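Local atomic coordinates of glyoxylate-induced Protein (Pseudomonas aeruginosa, PDB entry 1SQ4), a protein that is of unproven function but folds as a double cupin and may act as a ureidoglycine aminohydrolase. Residues P47-M52 / Y126-T131; V93-E98 / V193-F198; L103-Q108 / P154-T159. All coordinates share one frame; numbering follows the deposited sequence.

Interaction 1: residues P47-M52 / Y126-T131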
# COMPACT_ATOMS: atom_id res chain seq x y z
N PRO A 47 -41.07 13.56 7.00
CA PRO A 47 -42.46 13.69 7.41
C PRO A 47 -43.01 15.02 7.00
O PRO A 47 -42.29 16.01 6.97
CB PRO A 47 -42.39 13.59 8.92
CG PRO A 47 -41.27 12.67 9.14
CD PRO A 47 -40.23 13.19 8.14
N PHE A 48 -44.30 15.03 6.69
CA PHE A 48 -44.96 16.27 6.34
C PHE A 48 -44.54 16.86 4.99
O PHE A 48 -44.66 18.06 4.77
CB PHE A 48 -44.72 17.27 7.47
CG PHE A 48 -44.99 16.72 8.86
CD1 PHE A 48 -46.24 16.18 9.17
CD2 PHE A 48 -44.01 16.74 9.85
CE1 PHE A 48 -46.51 15.69 10.45
CE2 PHE A 48 -44.28 16.25 11.13
CZ PHE A 48 -45.53 15.72 11.43
N TRP A 49 -44.03 16.03 4.09
CA TRP A 49 -43.65 16.55 2.78
C TRP A 49 -44.45 15.89 1.67
O TRP A 49 -44.49 14.67 1.56
CB TRP A 49 -42.15 16.37 2.52
CG TRP A 49 -41.26 17.35 3.27
CD1 TRP A 49 -40.87 17.27 4.58
CD2 TRP A 49 -40.64 18.53 2.74
NE1 TRP A 49 -40.05 18.33 4.89
CE2 TRP A 49 -39.89 19.12 3.78
CE3 TRP A 49 -40.64 19.14 1.48
CZ2 TRP A 49 -39.15 20.29 3.61
CZ3 TRP A 49 -39.91 20.32 1.31
CH2 TRP A 49 -39.17 20.88 2.37
N ASP A 50 -45.10 16.72 0.85
CA ASP A 50 -45.90 16.23 -0.27
C ASP A 50 -45.10 16.26 -1.55
O ASP A 50 -44.42 17.25 -1.85
CB ASP A 50 -47.15 17.09 -0.46
CG ASP A 50 -47.78 17.49 0.85
OD1 ASP A 50 -48.19 16.59 1.61
OD2 ASP A 50 -47.85 18.71 1.12
N ASN A 51 -45.19 15.18 -2.31
CA ASN A 51 -44.51 15.03 -3.58
C ASN A 51 -43.05 15.41 -3.52
O ASN A 51 -42.56 16.17 -4.35
CB ASN A 51 -45.23 15.85 -4.65
CG ASN A 51 -46.69 15.47 -4.77
OD1 ASN A 51 -47.03 14.29 -4.77
ND2 ASN A 51 -47.56 16.47 -4.88
N MSE A 52 -42.34 14.84 -2.56
CA MSE A 52 -40.93 15.14 -2.39
C MSE A 52 -40.01 13.93 -2.35
O MSE A 52 -40.34 12.90 -1.77
CB MSE A 52 -40.76 15.94 -1.10
CG MSE A 52 -39.34 16.42 -0.82
SE MSE A 52 -38.15 15.17 0.04
CE MSE A 52 -38.18 15.89 1.86
N TYR A 126 -41.22 29.03 8.39
CA TYR A 126 -41.21 29.20 6.95
C TYR A 126 -41.86 28.00 6.32
O TYR A 126 -42.22 27.05 7.00
CB TYR A 126 -39.78 29.31 6.44
CG TYR A 126 -39.01 28.00 6.38
CD1 TYR A 126 -38.40 27.46 7.52
CD2 TYR A 126 -38.83 27.34 5.16
CE1 TYR A 126 -37.63 26.29 7.45
CE2 TYR A 126 -38.06 26.17 5.08
CZ TYR A 126 -37.46 25.66 6.22
OH TYR A 126 -36.68 24.53 6.13
N LYS A 127 -42.02 28.05 5.01
CA LYS A 127 -42.58 26.92 4.31
C LYS A 127 -42.25 27.02 2.84
O LYS A 127 -42.03 28.11 2.33
CB LYS A 127 -44.08 26.80 4.58
CG LYS A 127 -44.88 28.08 4.52
CD LYS A 127 -46.24 27.85 5.13
CE LYS A 127 -47.10 29.08 5.02
NZ LYS A 127 -48.50 28.82 5.46
N VAL A 128 -42.18 25.87 2.18
CA VAL A 128 -41.82 25.82 0.76
C VAL A 128 -42.86 25.12 -0.08
O VAL A 128 -43.44 24.11 0.32
CB VAL A 128 -40.46 25.09 0.54
CG1 VAL A 128 -39.36 25.79 1.31
CG2 VAL A 128 -40.56 23.65 0.98
N ARG A 129 -43.09 25.63 -1.28
CA ARG A 129 -44.08 25.01 -2.12
C ARG A 129 -43.70 25.19 -3.58
O ARG A 129 -43.06 26.19 -3.95
CB ARG A 129 -45.46 25.62 -1.81
CG ARG A 129 -46.62 25.04 -2.59
CD ARG A 129 -46.87 23.58 -2.27
NE ARG A 129 -47.26 23.36 -0.88
CZ ARG A 129 -47.42 22.17 -0.33
NH1 ARG A 129 -47.78 22.06 0.94
NH2 ARG A 129 -47.21 21.07 -1.04
N ASN A 130 -44.06 24.21 -4.40
CA ASN A 130 -43.78 24.28 -5.83
C ASN A 130 -45.10 24.62 -6.52
O ASN A 130 -45.93 23.73 -6.78
CB ASN A 130 -43.26 22.94 -6.35
CG ASN A 130 -42.95 22.97 -7.84
OD1 ASN A 130 -42.57 21.95 -8.44
ND2 ASN A 130 -43.12 24.14 -8.45
N THR A 131 -45.30 25.92 -6.80
CA THR A 131 -46.52 26.39 -7.44
C THR A 131 -46.51 26.32 -8.95
O THR A 131 -47.45 26.77 -9.58
CB THR A 131 -46.86 27.86 -7.06
OG1 THR A 131 -45.81 28.73 -7.51
CG2 THR A 131 -47.03 28.02 -5.56
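D50 and R129 meet in a salt bridge at the outer edge of this contact. OD2 of D50 lies 3.3 Å from NH2 of R129. The carboxylate offers its anti lone pair, on the side away from OD1, and the oxygen lies in the guanidinium plane. The two flat groups are almost coplanar, with 10° between their planes. The same OD2 also takes a weak bond from NH1 of R129 at 3.4 Å. One carboxylate oxygen is thus shared by both terminal nitrogens, and the approach is at the edge of the guanidinium. R129 reaches this place by starting with CG anti to the backbone N (chi1 -178°) and then bending at chi2 and chi3. The bends swing the head across to D50. NH2 has a further acceptor, the backbone O of N78, which should help fix the rotation of the guanidinium. NH1 also has D82 nearby, in a long and weak ion pair.

The second part of the contact is apolar. The far end of the W49 indole comes up to one methyl of V128. CH2 and CZ3 of W49 both lie 3.4 Å from CG2 of V128, at an oblique approach. W49 keeps its CG beside the backbone N (chi1 -76°), and its six-membered ring leads. The methyl CE of selenomethionine M52 lies 3.6 Å above one face of the W49 ring, displaced toward the rim. W49 also rests on P84.

V128 is buried, while D50 is exposed. Strand 79-81 links the two segments: D50 pairs through its backbone with G80, and V128 with S81. On its other edge, strand 126-129 is paired with strand 101-105, and the side chain of V128 packs on L103 of that strand.

Interaction 2: residues V93-E98 / V193-F198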
# COMPACT_ATOMS: atom_id res chain seq x y z
N VAL A 93 -29.89 26.95 4.65
CA VAL A 93 -29.58 27.72 3.47
C VAL A 93 -30.21 26.95 2.31
O VAL A 93 -29.92 25.76 2.10
CB VAL A 93 -28.07 27.84 3.23
CG1 VAL A 93 -27.81 28.51 1.90
CG2 VAL A 93 -27.43 28.65 4.35
N LEU A 94 -31.10 27.61 1.59
CA LEU A 94 -31.77 27.00 0.45
C LEU A 94 -31.16 27.58 -0.81
O LEU A 94 -30.99 28.80 -0.94
CB LEU A 94 -33.27 27.29 0.49
CG LEU A 94 -34.26 26.23 1.01
CD1 LEU A 94 -33.77 25.60 2.29
CD2 LEU A 94 -35.61 26.88 1.22
N PHE A 95 -30.81 26.70 -1.74
CA PHE A 95 -30.20 27.13 -2.99
C PHE A 95 -30.82 26.39 -4.16
O PHE A 95 -30.48 25.23 -4.42
CB PHE A 95 -28.71 26.85 -2.96
CG PHE A 95 -27.99 27.29 -4.19
CD1 PHE A 95 -27.87 28.65 -4.48
CD2 PHE A 95 -27.49 26.36 -5.09
CE1 PHE A 95 -27.24 29.06 -5.64
CE2 PHE A 95 -26.86 26.77 -6.26
CZ PHE A 95 -26.74 28.12 -6.54
N VAL A 96 -31.72 27.05 -4.88
CA VAL A 96 -32.37 26.40 -6.00
C VAL A 96 -31.49 26.30 -7.23
O VAL A 96 -30.86 27.27 -7.64
CB VAL A 96 -33.68 27.12 -6.34
CG1 VAL A 96 -33.41 28.58 -6.52
CG2 VAL A 96 -34.30 26.53 -7.60
N VAL A 97 -31.45 25.11 -7.82
CA VAL A 97 -30.64 24.87 -9.00
C VAL A 97 -31.47 24.62 -10.26
O VAL A 97 -30.95 24.73 -11.37
CB VAL A 97 -29.69 23.67 -8.80
CG1 VAL A 97 -28.67 24.00 -7.74
CG2 VAL A 97 -30.47 22.44 -8.42
N GLU A 98 -32.74 24.30 -10.10
CA GLU A 98 -33.58 24.06 -11.26
C GLU A 98 -35.01 24.25 -10.88
O GLU A 98 -35.45 23.76 -9.83
CB GLU A 98 -33.37 22.66 -11.79
CG GLU A 98 -33.91 22.41 -13.17
CD GLU A 98 -33.60 21.01 -13.62
OE1 GLU A 98 -34.40 20.11 -13.32
OE2 GLU A 98 -32.53 20.81 -14.24
N VAL A 193 -22.00 29.73 3.40
CA VAL A 193 -22.30 28.87 2.27
C VAL A 193 -22.06 29.79 1.08
O VAL A 193 -22.90 30.63 0.76
CB VAL A 193 -23.78 28.40 2.27
CG1 VAL A 193 -24.03 27.44 1.13
CG2 VAL A 193 -24.12 27.73 3.59
N ASN A 194 -20.89 29.68 0.46
CA ASN A 194 -20.55 30.52 -0.69
C ASN A 194 -20.37 29.66 -1.93
O ASN A 194 -20.61 28.46 -1.91
CB ASN A 194 -19.24 31.28 -0.46
CG ASN A 194 -19.13 31.86 0.94
OD1 ASN A 194 -20.00 32.63 1.38
ND2 ASN A 194 -18.06 31.52 1.64
N ILE A 195 -19.95 30.30 -3.02
CA ILE A 195 -19.69 29.60 -4.27
C ILE A 195 -18.31 30.04 -4.73
O ILE A 195 -18.06 31.23 -4.90
CB ILE A 195 -20.70 29.95 -5.36
CG1 ILE A 195 -22.11 29.71 -4.85
CG2 ILE A 195 -20.43 29.09 -6.60
CD1 ILE A 195 -23.18 30.03 -5.87
N VAL A 196 -17.41 29.08 -4.91
CA VAL A 196 -16.06 29.38 -5.35
C VAL A 196 -16.05 29.33 -6.87
O VAL A 196 -16.49 28.36 -7.47
CB VAL A 196 -15.08 28.35 -4.77
CG1 VAL A 196 -13.66 28.73 -5.12
CG2 VAL A 196 -15.27 28.27 -3.28
N ASN A 197 -15.55 30.40 -7.49
CA ASN A 197 -15.50 30.49 -8.94
C ASN A 197 -14.08 30.43 -9.51
O ASN A 197 -13.22 31.22 -9.13
CB ASN A 197 -16.13 31.79 -9.40
CG ASN A 197 -17.36 32.14 -8.64
OD1 ASN A 197 -18.32 31.37 -8.60
ND2 ASN A 197 -17.35 33.30 -8.02
N PHE A 198 -13.88 29.49 -10.44
CA PHE A 198 -12.60 29.32 -11.10
C PHE A 198 -12.75 29.55 -12.61
O PHE A 198 -13.51 28.86 -13.29
CB PHE A 198 -12.05 27.90 -10.91
CG PHE A 198 -11.53 27.63 -9.53
CD1 PHE A 198 -12.37 27.14 -8.53
CD2 PHE A 198 -10.19 27.85 -9.23
CE1 PHE A 198 -11.87 26.86 -7.25
CE2 PHE A 198 -9.69 27.58 -7.96
CZ PHE A 198 -10.53 27.08 -6.97
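V93 and V193 reach toward each other tip to tip and make the close part of this contact. Their CG2 methyls approach to 3.5 Å. Beside this pair, CG1 of V93 lies 4.0 Å from CG1 of V193 and equally near its CB. Both valines use the same first torsion, with CG1 anti to the backbone N (chi1 173° in V93 and -177° in V193). Each therefore presents both methyls to its partner.

The second pair is looser. The aromatic ring of F95 brings CZ to 4.1 Å from CD1 of I195, and CE1 is only slightly farther from that methyl. The side chains cross at about a right angle, and the methyl meets the ring obliquely. The I195 chain is extended beyond CB (chi2 -180°), which carries CD1 out to the ring.

The strands spread apart from there. The CA atoms are 7.5 Å apart at V93 and V193, and 10.9 Å apart at F95 and I195. At the far ends, E98 and F198 have their CA atoms 21.6 Å apart. All four touching residues are buried, so this contact has no solvent side of its own. Where the strands have parted, E98 is partly exposed, and its carboxylate is held by R137 and H10. V97 and E98 both face R137 in a classic beta bulge.

Around the valines, V193 also packs on I141, L261 and Y263, and its backbone O accepts a bond from the hydroxyl of Y117. The contact joins one strand from each of two cupin-family regions through side chains alone. It is apolar packing between the two barrels, as expected for a bicupin.

Interaction 3: residues L103-Q108 / P154-T159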
# COMPACT_ATOMS: atom_id res chain seq x y z
N LEU A 103 -40.96 30.25 -1.46
CA LEU A 103 -40.61 30.25 -0.04
C LEU A 103 -41.33 31.34 0.73
O LEU A 103 -41.32 32.51 0.34
CB LEU A 103 -39.10 30.44 0.15
CG LEU A 103 -38.61 30.67 1.59
CD1 LEU A 103 -38.81 29.41 2.39
CD2 LEU A 103 -37.15 31.07 1.59
N THR A 104 -41.95 30.96 1.83
CA THR A 104 -42.63 31.92 2.68
C THR A 104 -41.76 31.99 3.93
O THR A 104 -41.77 31.09 4.77
CB THR A 104 -44.05 31.44 3.04
OG1 THR A 104 -44.82 31.32 1.84
CG2 THR A 104 -44.73 32.41 3.96
N LEU A 105 -40.96 33.05 4.01
CA LEU A 105 -40.06 33.21 5.13
C LEU A 105 -40.29 34.53 5.84
O LEU A 105 -40.28 35.59 5.21
CB LEU A 105 -38.61 33.14 4.63
CG LEU A 105 -37.52 33.19 5.69
CD1 LEU A 105 -37.66 32.00 6.59
CD2 LEU A 105 -36.14 33.22 5.04
N GLN A 106 -40.51 34.46 7.15
CA GLN A 106 -40.73 35.66 7.93
C GLN A 106 -41.88 36.47 7.36
O GLN A 106 -41.73 37.65 7.06
CB GLN A 106 -39.47 36.52 7.95
CG GLN A 106 -38.89 36.72 9.35
CD GLN A 106 -38.43 35.41 9.97
OE1 GLN A 106 -39.17 34.41 9.99
NE2 GLN A 106 -37.21 35.41 10.50
N GLY A 107 -43.02 35.81 7.19
CA GLY A 107 -44.19 36.47 6.65
C GLY A 107 -43.92 37.22 5.36
O GLY A 107 -44.48 38.30 5.14
N GLN A 108 -43.07 36.65 4.52
CA GLN A 108 -42.72 37.24 3.23
C GLN A 108 -42.58 36.13 2.20
O GLN A 108 -41.74 35.25 2.36
CB GLN A 108 -41.40 38.01 3.35
CG GLN A 108 -40.97 38.68 2.05
CD GLN A 108 -41.46 40.11 1.94
OE1 GLN A 108 -42.58 40.42 2.33
NE2 GLN A 108 -40.63 40.99 1.39
N PRO A 154 -28.85 35.64 13.62
CA PRO A 154 -28.74 36.21 12.29
C PRO A 154 -30.12 36.38 11.68
O PRO A 154 -31.02 35.58 11.94
CB PRO A 154 -27.89 35.19 11.55
CG PRO A 154 -28.28 33.91 12.20
CD PRO A 154 -28.33 34.27 13.66
N GLU A 155 -30.29 37.44 10.90
CA GLU A 155 -31.58 37.71 10.27
C GLU A 155 -31.64 37.07 8.90
O GLU A 155 -30.64 37.01 8.19
CB GLU A 155 -31.82 39.22 10.17
CG GLU A 155 -32.39 39.83 11.45
CD GLU A 155 -32.13 41.33 11.56
OE1 GLU A 155 -30.96 41.75 11.39
OE2 GLU A 155 -33.10 42.08 11.83
N ALA A 156 -32.82 36.58 8.55
CA ALA A 156 -33.05 35.93 7.27
C ALA A 156 -32.89 36.91 6.12
O ALA A 156 -32.78 38.11 6.33
CB ALA A 156 -34.44 35.35 7.22
N PHE A 157 -32.86 36.37 4.92
CA PHE A 157 -32.74 37.18 3.72
C PHE A 157 -32.76 36.25 2.52
O PHE A 157 -32.46 35.06 2.63
CB PHE A 157 -31.46 38.03 3.78
CG PHE A 157 -30.20 37.24 3.86
CD1 PHE A 157 -29.62 36.73 2.70
CD2 PHE A 157 -29.58 37.00 5.08
CE1 PHE A 157 -28.46 35.99 2.76
CE2 PHE A 157 -28.41 36.26 5.15
CZ PHE A 157 -27.85 35.75 3.99
N VAL A 158 -33.18 36.79 1.38
CA VAL A 158 -33.28 36.05 0.14
C VAL A 158 -32.65 36.90 -0.96
O VAL A 158 -32.72 38.13 -0.93
CB VAL A 158 -34.75 35.76 -0.23
CG1 VAL A 158 -34.83 34.91 -1.49
CG2 VAL A 158 -35.45 35.07 0.93
N THR A 159 -32.03 36.23 -1.93
CA THR A 159 -31.37 36.91 -3.02
C THR A 159 -30.96 35.86 -4.06
O THR A 159 -31.34 34.70 -3.94
CB THR A 159 -30.12 37.66 -2.49
OG1 THR A 159 -29.46 38.35 -3.56
CG2 THR A 159 -29.16 36.68 -1.83
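L105 and A156 form the main apolar contact. CD2 of L105 lies 3.5 Å from CB of A156, and CG of L105 follows at 4.1 Å. The leucine stands with its CG anti to the backbone N (chi1 -176°), which sends the branched end across to the small methyl of A156. A wider apolar pair lies further along the strands, where CD2 of L103 is 4.4 Å from CG2 of V158. L103 and L105 alternate with T104 along the strand, so both leucines project from the same side toward 154-159. The touching parts run in roughly opposing directions, 145° apart.

The polar contribution is slight. NE2 of Q106 comes to 4.3 Å from CB of A156, which is contact with a methyl group and not a polar bond. Q106 is exposed.

Backbone bonds act within 103-108. L105 N donates to Q108 O at 2.9 Å, and Q108 N donates weakly to L105 O at 3.1 Å. They close a two-residue beta hairpin with a turn close to type I' at Q106 and G107, both with positive phi. The turn joins strand 101-105 to strand 109-112.

Other apolar groups continue the contact. L103 packs on A118 and L105 on I120, both from strand 116-120, while A156 touches P121. Strand 157-160 is paired with 116-120. L103 lies against both strands, and L105 against 116-120 and the loop leading into 157-160. The contact between 103-108 and 154-159 thus rests on apolar side-chain contact, partly buried. With no directional bond between the segments, the backbone pairing inside each sheet probably does more to set the strand positions, and the leucines join one sheet to the other.

From the N terminus, 47-52 comes first and meets 126-131 after 73 intervening residues, closing interaction 1. Segments 93-98 and 103-108 both lie within that span. Their partners come after it, so interaction 1 crosses interactions 2 and 3. Interaction 3 closes at 154-159, before 193-198 completes interaction 2, and so sits wholly within the longer loop. Interactions 1 and 3 adjoin through the paired strands 126-129 and 101-105, with T104 bonded to K127. L94 touches both V128 and L103, linking all three. Interactions 1 and 3 tie together parts around the first barrel, and interaction 2 joins it to the second.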